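Local coordinates for protein botulinum neurotoxin type G (Clostridium botulinum, PDB 3MPP) that binds the nerve-cell surface through its receptor-binding domain and delivers its light chain, a zinc protease, into the host cytosol, at residues Ile352-Ile365 with Ile411-Ile423. The protein carries 4 engineered substitutions. Residues are numbered along the deposited sequence; the frame is centred on the assembly and turned at random.
Sequences IKKYYEKTTYNCQI and INKLRLGCNWQFI
C363 and W420 form a single antiparallel bridge, a hydrogen-bonded pair, in the beta-trefoil C-terminal half of the receptor-binding domain. It ties the chain returning from the 354-362 loop to the last strand, 420-423. The C418 side chain lies about 7 Å from that of W402, the inferred ganglioside-binding residue. C363 N donates to W420 O and W420 N to C363 O, both at 2.9 Å. Waters join Y361 O to F422 N and I365 N to C418 O.

N419 OD1 takes Y356 OH at 2.8 Å, in the carbonyl plane on a lone pair. Q364 NE2 reaches the same oxygen from above that plane, at 2.9 Å; a bend at chi2 (78°) brings it there. E357 OE1 accepts a hydrogen bond from Q245 NE2; N419 ND2 gives Q245 OE1 a weak one. Q421 NE2 donates to N362 OD1 at 2.9 Å, from above the carbonyl plane.

N412 CB makes a CH-pi contact over the centre of the Y356 ring, 3.7 Å from its centroid; the amide stacks over CD2 and CE2, planes 21° apart. I365 CD1 sits over the W420 five-membered ring, while W420 NE1 hydrogen-bonds to F377 O. C363 SG meets the F422 edge, 3.7 Å from CE2.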
loop_
_atom_site.group_PDB
_atom_site.type_symbol
_atom_site.label_atom_id
_atom_site.label_comp_id
_atom_site.label_asym_id
_atom_site.label_seq_id
_atom_site.Cartn_x
_atom_site.Cartn_y
_atom_site.Cartn_z
ATOM N N ILE A 352 7.305 13.801 11.594
ATOM C CA ILE A 352 7.162 12.490 10.975
ATOM C C ILE A 352 8.336 12.269 10.030
ATOM O O ILE A 352 8.702 13.150 9.248
ATOM C CB ILE A 352 5.821 12.329 10.230
ATOM C CG1 ILE A 352 4.650 12.636 11.157
ATOM C CG2 ILE A 352 5.650 10.910 9.728
ATOM C CD1 ILE A 352 3.320 12.128 10.618
ATOM N N LYS A 353 8.932 11.088 10.113
ATOM C CA LYS A 353 10.176 10.832 9.414
ATOM C C LYS A 353 10.113 9.486 8.692
ATOM O O LYS A 353 9.231 8.666 8.943
ATOM C CB LYS A 353 11.339 10.813 10.410
ATOM C CG LYS A 353 11.435 12.004 11.336
ATOM C CD LYS A 353 12.008 13.236 10.654
ATOM C CE LYS A 353 13.464 13.062 10.312
ATOM N NZ LYS A 353 14.105 14.405 10.172
ATOM N N LYS A 354 11.064 9.266 7.795
ATOM C CA LYS A 354 11.265 7.950 7.199
ATOM C C LYS A 354 12.767 7.680 7.129
ATOM O O LYS A 354 13.413 7.932 6.107
ATOM C CB LYS A 354 10.649 7.879 5.798
ATOM C CG LYS A 354 10.172 6.497 5.447
ATOM C CD LYS A 354 10.023 6.313 3.945
ATOM C CE LYS A 354 8.942 7.189 3.372
ATOM N NZ LYS A 354 8.637 6.764 1.976
ATOM N N TYR A 355 13.322 7.182 8.226
ATOM C CA TYR A 355 14.769 7.007 8.348
ATOM C C TYR A 355 15.352 5.826 7.566
ATOM O O TYR A 355 16.559 5.778 7.312
ATOM C CB TYR A 355 15.153 6.842 9.824
ATOM C CG TYR A 355 15.013 8.088 10.649
ATOM C CD1 TYR A 355 15.801 9.208 10.399
ATOM C CD2 TYR A 355 14.114 8.137 11.700
ATOM C CE1 TYR A 355 15.680 10.342 11.172
ATOM C CE2 TYR A 355 13.989 9.258 12.478
ATOM C CZ TYR A 355 14.769 10.351 12.215
ATOM O OH TYR A 355 14.623 11.449 13.001
ATOM N N TYR A 356 14.515 4.857 7.215
ATOM C CA TYR A 356 15.006 3.628 6.591
ATOM C C TYR A 356 13.812 2.847 6.071
ATOM O O TYR A 356 12.675 3.289 6.225
ATOM C CB TYR A 356 15.786 2.798 7.611
ATOM C CG TYR A 356 15.081 2.783 8.950
ATOM C CD1 TYR A 356 13.938 2.027 9.131
ATOM C CD2 TYR A 356 15.544 3.544 10.022
ATOM C CE1 TYR A 356 13.263 2.013 10.344
ATOM C CE2 TYR A 356 14.867 3.543 11.254
ATOM C CZ TYR A 356 13.727 2.771 11.397
ATOM O OH TYR A 356 13.041 2.742 12.591
ATOM N N GLU A 357 14.071 1.676 5.492
ATOM C CA GLU A 357 13.055 0.901 4.766
ATOM C C GLU A 357 12.150 1.809 3.922
ATOM O O GLU A 357 10.931 1.740 3.996
ATOM C CB GLU A 357 12.250 -0.036 5.694
ATOM C CG GLU A 357 11.428 0.637 6.801
ATOM C CD GLU A 357 10.626 -0.364 7.634
ATOM O OE1 GLU A 357 10.506 -1.544 7.226
ATOM O OE2 GLU A 357 10.110 0.025 8.701
ATOM N N LYS A 358 12.779 2.636 3.093
ATOM C CA LYS A 358 12.100 3.751 2.434
ATOM C C LYS A 358 11.111 3.369 1.326
ATOM O O LYS A 358 10.360 4.216 0.849
ATOM C CB LYS A 358 13.132 4.763 1.924
ATOM C CG LYS A 358 13.835 5.501 3.059
ATOM C CD LYS A 358 15.027 6.319 2.550
ATOM C CE LYS A 358 15.758 6.986 3.710
ATOM N NZ LYS A 358 16.631 8.112 3.261
ATOM N N THR A 359 11.099 2.100 0.933
ATOM C CA THR A 359 10.124 1.620 -0.041
ATOM C C THR A 359 8.857 1.110 0.637
ATOM O O THR A 359 7.874 0.795 -0.029
ATOM C CB THR A 359 10.696 0.501 -0.908
ATOM O OG1 THR A 359 10.897 -0.672 -0.106
ATOM C CG2 THR A 359 12.023 0.942 -1.512
ATOM N N THR A 360 8.878 1.027 1.963
ATOM C CA THR A 360 7.718 0.538 2.703
ATOM C C THR A 360 6.787 1.690 3.063
ATOM O O THR A 360 7.093 2.855 2.801
ATOM C CB THR A 360 8.129 -0.228 3.989
ATOM O OG1 THR A 360 8.592 0.693 4.983
ATOM C CG2 THR A 360 9.235 -1.231 3.675
ATOM N N TYR A 361 5.660 1.370 3.687
ATOM C CA TYR A 361 4.712 2.402 4.069
ATOM C C TYR A 361 4.850 2.798 5.549
ATOM O O TYR A 361 3.997 3.481 6.087
ATOM C CB TYR A 361 3.288 1.932 3.764
ATOM C CG TYR A 361 3.097 1.512 2.316
ATOM C CD1 TYR A 361 3.857 2.093 1.291
ATOM C CD2 TYR A 361 2.135 0.576 1.969
ATOM C CE1 TYR A 361 3.676 1.716 -0.059
ATOM C CE2 TYR A 361 1.944 0.192 0.639
ATOM C CZ TYR A 361 2.714 0.766 -0.368
ATOM O OH TYR A 361 2.508 0.380 -1.678
ATOM N N ASN A 362 5.932 2.365 6.189
ATOM C CA ASN A 362 6.199 2.719 7.576
ATOM C C ASN A 362 6.809 4.110 7.741
ATOM O O ASN A 362 7.437 4.638 6.837
ATOM C CB ASN A 362 7.142 1.695 8.195
ATOM C CG ASN A 362 6.550 0.306 8.207
ATOM O OD1 ASN A 362 5.584 0.034 8.928
ATOM N ND2 ASN A 362 7.108 -0.580 7.387
ATOM N N CYS A 363 6.647 4.684 8.922
ATOM C CA CYS A 363 7.260 5.964 9.238
ATOM C C CYS A 363 7.548 5.984 10.730
ATOM O O CYS A 363 7.074 5.119 11.467
ATOM C CB CYS A 363 6.336 7.126 8.845
ATOM S SG CYS A 363 4.801 7.166 9.795
ATOM N N GLN A 364 8.353 6.949 11.162
ATOM C CA GLN A 364 8.717 7.091 12.571
ATOM C C GLN A 364 8.243 8.453 13.053
ATOM O O GLN A 364 8.071 9.369 12.247
ATOM C CB GLN A 364 10.241 7.006 12.749
ATOM C CG GLN A 364 10.866 5.669 12.307
ATOM C CD GLN A 364 11.028 5.545 10.797
ATOM O OE1 GLN A 364 11.419 6.501 10.109
ATOM N NE2 GLN A 364 10.740 4.356 10.275
ATOM N N ILE A 365 8.032 8.594 14.358
ATOM C CA ILE A 365 7.584 9.879 14.903
ATOM C C ILE A 365 8.586 10.351 15.945
ATOM O O ILE A 365 8.803 9.675 16.943
ATOM C CB ILE A 365 6.174 9.781 15.525
ATOM C CG1 ILE A 365 5.197 9.185 14.514
ATOM C CG2 ILE A 365 5.699 11.167 16.013
ATOM C CD1 ILE A 365 4.046 8.402 15.114
ATOM N N ILE A 411 20.667 -2.484 13.141
ATOM C CA ILE A 411 19.668 -2.375 14.208
ATOM C C ILE A 411 18.269 -2.091 13.660
ATOM O O ILE A 411 17.280 -2.621 14.156
ATOM C CB ILE A 411 20.072 -1.303 15.265
ATOM C CG1 ILE A 411 19.151 -1.370 16.485
ATOM C CG2 ILE A 411 20.051 0.087 14.668
ATOM C CD1 ILE A 411 18.884 -2.775 16.965
ATOM N N ASN A 412 18.180 -1.282 12.613
ATOM C CA ASN A 412 16.866 -0.893 12.105
ATOM C C ASN A 412 16.079 -2.049 11.473
ATOM O O ASN A 412 14.877 -1.948 11.273
ATOM C CB ASN A 412 16.979 0.308 11.150
ATOM C CG ASN A 412 17.552 1.547 11.836
ATOM O OD1 ASN A 412 17.306 1.788 13.025
ATOM N ND2 ASN A 412 18.303 2.344 11.086
ATOM N N LYS A 413 16.749 -3.160 11.182
ATOM C CA LYS A 413 16.048 -4.305 10.624
ATOM C C LYS A 413 15.437 -5.179 11.720
ATOM O O LYS A 413 14.541 -5.978 11.455
ATOM C CB LYS A 413 16.992 -5.126 9.739
ATOM C CG LYS A 413 17.421 -4.380 8.483
ATOM C CD LYS A 413 18.575 -5.071 7.774
ATOM C CE LYS A 413 18.999 -4.280 6.545
ATOM N NZ LYS A 413 19.183 -2.838 6.875
ATOM N N LEU A 414 15.937 -5.011 12.938
ATOM C CA LEU A 414 15.594 -5.857 14.083
ATOM C C LEU A 414 14.625 -5.190 15.066
ATOM O O LEU A 414 13.847 -5.870 15.733
ATOM C CB LEU A 414 16.871 -6.179 14.868
ATOM C CG LEU A 414 18.060 -6.777 14.109
ATOM C CD1 LEU A 414 19.283 -6.893 15.016
ATOM C CD2 LEU A 414 17.688 -8.142 13.533
ATOM N N ARG A 415 14.729 -3.867 15.186
ATOM C CA ARG A 415 13.995 -3.089 16.194
ATOM C C ARG A 415 12.869 -2.314 15.503
ATOM O O ARG A 415 13.082 -1.219 14.976
ATOM C CB ARG A 415 14.976 -2.144 16.916
ATOM C CG ARG A 415 14.366 -1.171 17.945
ATOM C CD ARG A 415 15.425 -0.137 18.420
ATOM N NE ARG A 415 15.880 0.709 17.307
ATOM C CZ ARG A 415 17.050 1.342 17.272
ATOM N NH1 ARG A 415 17.889 1.236 18.289
ATOM N NH2 ARG A 415 17.392 2.080 16.216
ATOM N N LEU A 416 11.673 -2.891 15.500
ATOM C CA LEU A 416 10.594 -2.425 14.627
ATOM C C LEU A 416 9.473 -1.715 15.384
ATOM O O LEU A 416 8.555 -1.197 14.764
ATOM C CB LEU A 416 10.010 -3.606 13.828
ATOM C CG LEU A 416 11.008 -4.418 12.990
ATOM C CD1 LEU A 416 10.337 -5.627 12.319
ATOM C CD2 LEU A 416 11.717 -3.522 11.950
ATOM N N GLY A 417 9.551 -1.701 16.715
ATOM C CA GLY A 417 8.523 -1.058 17.532
ATOM C C GLY A 417 8.307 0.449 17.346
ATOM O O GLY A 417 7.319 1.004 17.833
ATOM N N CYS A 418 9.240 1.127 16.688
ATOM C CA CYS A 418 9.084 2.554 16.428
ATOM C C CYS A 418 8.616 2.800 15.004
ATOM O O CYS A 418 8.669 3.927 14.523
ATOM C CB CYS A 418 10.405 3.313 16.643
ATOM S SG CYS A 418 11.839 2.560 15.806
ATOM N N ASN A 419 8.146 1.758 14.334
ATOM C CA ASN A 419 7.673 1.940 12.956
ATOM C C ASN A 419 6.167 1.850 12.920
ATOM O O ASN A 419 5.599 0.854 13.358
ATOM C CB ASN A 419 8.288 0.899 12.021
ATOM C CG ASN A 419 9.793 0.980 11.989
ATOM O OD1 ASN A 419 10.356 2.070 12.068
ATOM N ND2 ASN A 419 10.455 -0.171 11.883
ATOM N N TRP A 420 5.537 2.886 12.371
ATOM C CA TRP A 420 4.089 3.011 12.390
ATOM C C TRP A 420 3.511 3.154 10.996
ATOM O O TRP A 420 4.198 3.618 10.076
ATOM C CB TRP A 420 3.704 4.264 13.190
ATOM C CG TRP A 420 4.212 4.280 14.629
ATOM C CD1 TRP A 420 5.377 4.845 15.087
ATOM C CD2 TRP A 420 3.558 3.716 15.788
ATOM N NE1 TRP A 420 5.487 4.658 16.461
ATOM C CE2 TRP A 420 4.386 3.980 16.912
ATOM C CE3 TRP A 420 2.363 3.016 15.983
ATOM C CZ2 TRP A 420 4.046 3.573 18.210
ATOM C CZ3 TRP A 420 2.027 2.610 17.279
ATOM C CH2 TRP A 420 2.876 2.881 18.370
ATOM N N GLN A 421 2.247 2.760 10.850
ATOM C CA GLN A 421 1.481 3.112 9.659
ATOM C C GLN A 421 0.134 3.683 10.066
ATOM O O GLN A 421 -0.433 3.312 11.101
ATOM C CB GLN A 421 1.290 1.888 8.753
ATOM C CG GLN A 421 2.619 1.298 8.245
ATOM C CD GLN A 421 2.410 0.120 7.324
ATOM O OE1 GLN A 421 1.467 0.099 6.533
ATOM N NE2 GLN A 421 3.299 -0.867 7.410
ATOM N N PHE A 422 -0.364 4.595 9.248
ATOM C CA PHE A 422 -1.645 5.234 9.489
ATOM C C PHE A 422 -2.723 4.616 8.584
ATOM O O PHE A 422 -2.544 4.523 7.360
ATOM C CB PHE A 422 -1.524 6.736 9.234
ATOM C CG PHE A 422 -0.668 7.469 10.271
ATOM C CD1 PHE A 422 -1.239 7.984 11.434
ATOM C CD2 PHE A 422 0.696 7.636 10.079
ATOM C CE1 PHE A 422 -0.468 8.658 12.385
ATOM C CE2 PHE A 422 1.486 8.318 11.031
ATOM C CZ PHE A 422 0.897 8.823 12.184
ATOM N N ILE A 423 -3.840 4.218 9.180
ATOM C CA ILE A 423 -4.895 3.503 8.453
ATOM C C ILE A 423 -6.183 4.332 8.360
ATOM O O ILE A 423 -6.898 4.484 9.342
ATOM C CB ILE A 423 -5.247 2.152 9.145
ATOM C CG1 ILE A 423 -3.987 1.377 9.527
ATOM C CG2 ILE A 423 -6.135 1.307 8.237
ATOM C CD1 ILE A 423 -4.306 -0.027 10.132
HETATM O O HOH W 1 14.703 1.095 14.767
HETATM O O HOH W 2 1.616 4.864 7.095
HETATM O O HOH W 3 8.499 6.315 15.873
#